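Local coordinates for phage-related conserved hypothetical protein, BB2244 (Bordetella bronchiseptica, PDB 2BDV) that is of unknown function but belongs to the SOS response associated peptidase (SRAP) family, whose members are linked to the repair of DNA damage, at residues A74-I79 / A148-D153. Residues are numbered along the deposited sequence; the frame is centred on the assembly and turned at random.
Sequences AKLETI and AIVTND
K75 and D153 form a salt bridge in which NZ of K75 lies 2.8 Å from OD2 of D153, approaching from above the carboxylate plane. The lysine chain leaves the backbone extended, with CG anti to its own N (chi1 -176°), then bends at its last two torsions, which folds CE and NZ back over the acid. The other carboxylate oxygen, OD1 of D153, accepts a 2.8 Å hydrogen bond from OG1 of T151 nearly in line with its C-O bond, so both oxygens are engaged and the rotation of the group is restrained.

Alongside this bridge the backbones pair as parallel strands. N of A74 donates to O of I149 (2.8 Å), and O of A74 receives N of T151 at 3.1 Å. Two residues after A74, N of L76, which directly follows the N-cap residue K75, donates to O of T151 at 3.0 Å, nearly straight along the carbonyl bond (172°), extending the backbone pairing from the strand to the first residue of helix 76-80.

On the sheet face opposite K75 and T151, CD1 of I79 reaches across to both methyls of V150, 3.9 Å from CG1, while CB of A74 packs against CB of A148.

L76, I79 and V150 all touch L191 of helix 184-191, and W86 touches A74 and A148. Strand 73-75 forms one edge of the mixed sheet, with strand 147-151 between it and strand 126-133.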
loop_
_atom_site.group_PDB
_atom_site.type_symbol
_atom_site.label_atom_id
_atom_site.label_comp_id
_atom_site.label_asym_id
_atom_site.label_seq_id
_atom_site.Cartn_x
_atom_site.Cartn_y
_atom_site.Cartn_z
ATOM N N ALA A 74 -3.624 1.221 -7.010
ATOM C CA ALA A 74 -4.260 2.363 -7.653
ATOM C C ALA A 74 -3.231 3.078 -8.529
ATOM O O ALA A 74 -2.317 3.731 -8.022
ATOM C CB ALA A 74 -4.817 3.315 -6.601
ATOM N N LYS A 75 -3.382 2.937 -9.844
ATOM C CA LYS A 75 -2.462 3.541 -10.806
ATOM C C LYS A 75 -2.308 5.049 -10.614
ATOM O O LYS A 75 -3.261 5.817 -10.737
ATOM C CB LYS A 75 -2.917 3.245 -12.247
ATOM C CG LYS A 75 -1.968 3.759 -13.331
ATOM C CD LYS A 75 -2.480 3.417 -14.719
ATOM C CE LYS A 75 -2.354 1.938 -15.021
ATOM N NZ LYS A 75 -0.944 1.555 -15.314
ATOM N N LEU A 76 -1.080 5.449 -10.311
ATOM C CA LEU A 76 -0.732 6.836 -10.083
ATOM C C LEU A 76 -1.305 7.771 -11.145
ATOM O O LEU A 76 -1.877 8.811 -10.825
ATOM C CB LEU A 76 0.792 6.959 -10.024
ATOM C CG LEU A 76 1.407 8.335 -9.799
ATOM C CD1 LEU A 76 1.270 9.150 -11.070
ATOM C CD2 LEU A 76 0.727 9.030 -8.618
ATOM N N GLU A 77 -1.163 7.403 -12.410
ATOM C CA GLU A 77 -1.654 8.257 -13.477
ATOM C C GLU A 77 -3.168 8.408 -13.516
ATOM O O GLU A 77 -3.671 9.480 -13.846
ATOM C CB GLU A 77 -1.163 7.752 -14.823
ATOM C CG GLU A 77 -1.433 8.734 -15.926
ATOM C CD GLU A 77 -0.631 8.433 -17.153
ATOM O OE1 GLU A 77 -0.840 7.346 -17.738
ATOM O OE2 GLU A 77 0.215 9.282 -17.521
ATOM N N THR A 78 -3.898 7.343 -13.198
ATOM C CA THR A 78 -5.350 7.443 -13.193
ATOM C C THR A 78 -5.755 8.429 -12.097
ATOM O O THR A 78 -6.725 9.167 -12.244
ATOM C CB THR A 78 -6.015 6.076 -12.957
ATOM O OG1 THR A 78 -5.741 5.219 -14.070
ATOM C CG2 THR A 78 -7.525 6.229 -12.814
ATOM N N ILE A 79 -4.994 8.461 -11.009
ATOM C CA ILE A 79 -5.288 9.385 -9.922
ATOM C C ILE A 79 -4.949 10.811 -10.370
ATOM O O ILE A 79 -5.659 11.760 -10.037
ATOM C CB ILE A 79 -4.478 9.032 -8.648
ATOM C CG1 ILE A 79 -4.762 7.584 -8.243
ATOM C CG2 ILE A 79 -4.844 9.980 -7.515
ATOM C CD1 ILE A 79 -3.957 7.104 -7.057
ATOM N N ALA A 148 -6.747 0.334 -1.843
ATOM C CA ALA A 148 -5.732 -0.072 -2.806
ATOM C C ALA A 148 -4.450 0.724 -2.494
ATOM O O ALA A 148 -4.523 1.868 -2.034
ATOM C CB ALA A 148 -6.205 0.215 -4.227
ATOM N N ILE A 149 -3.283 0.121 -2.712
ATOM C CA ILE A 149 -2.019 0.818 -2.477
ATOM C C ILE A 149 -1.712 1.635 -3.733
ATOM O O ILE A 149 -1.805 1.111 -4.836
ATOM C CB ILE A 149 -0.829 -0.166 -2.249
ATOM C CG1 ILE A 149 -1.115 -1.086 -1.063
ATOM C CG2 ILE A 149 0.455 0.608 -1.962
ATOM C CD1 ILE A 149 -1.594 -0.335 0.153
ATOM N N VAL A 150 -1.375 2.915 -3.578
ATOM C CA VAL A 150 -1.043 3.740 -4.749
ATOM C C VAL A 150 0.291 3.235 -5.293
ATOM O O VAL A 150 1.277 3.183 -4.563
ATOM C CB VAL A 150 -0.877 5.223 -4.398
ATOM C CG1 VAL A 150 -0.473 6.005 -5.649
ATOM C CG2 VAL A 150 -2.166 5.772 -3.818
ATOM N N THR A 151 0.302 2.865 -6.572
ATOM C CA THR A 151 1.485 2.340 -7.245
ATOM C C THR A 151 1.951 3.212 -8.425
ATOM O O THR A 151 1.155 3.909 -9.058
ATOM C CB THR A 151 1.213 0.923 -7.782
ATOM O OG1 THR A 151 0.008 0.938 -8.559
ATOM C CG2 THR A 151 1.047 -0.068 -6.627
ATOM N N ASN A 152 3.243 3.135 -8.727
ATOM C CA ASN A 152 3.834 3.895 -9.817
ATOM C C ASN A 152 4.086 2.955 -10.979
ATOM O O ASN A 152 5.226 2.555 -11.240
ATOM C CB ASN A 152 5.153 4.509 -9.360
ATOM C CG ASN A 152 5.683 5.543 -10.328
ATOM O OD1 ASN A 152 6.717 6.159 -10.077
ATOM N ND2 ASN A 152 4.979 5.739 -11.442
ATOM N N ASP A 153 3.013 2.607 -11.677
ATOM C CA ASP A 153 3.076 1.684 -12.803
ATOM C C ASP A 153 4.128 2.033 -13.855
ATOM O O ASP A 153 4.809 1.147 -14.376
ATOM C CB ASP A 153 1.688 1.583 -13.445
ATOM C CG ASP A 153 0.654 0.977 -12.504
ATOM O OD1 ASP A 153 0.696 1.284 -11.290
ATOM O OD2 ASP A 153 -0.206 0.199 -12.978
#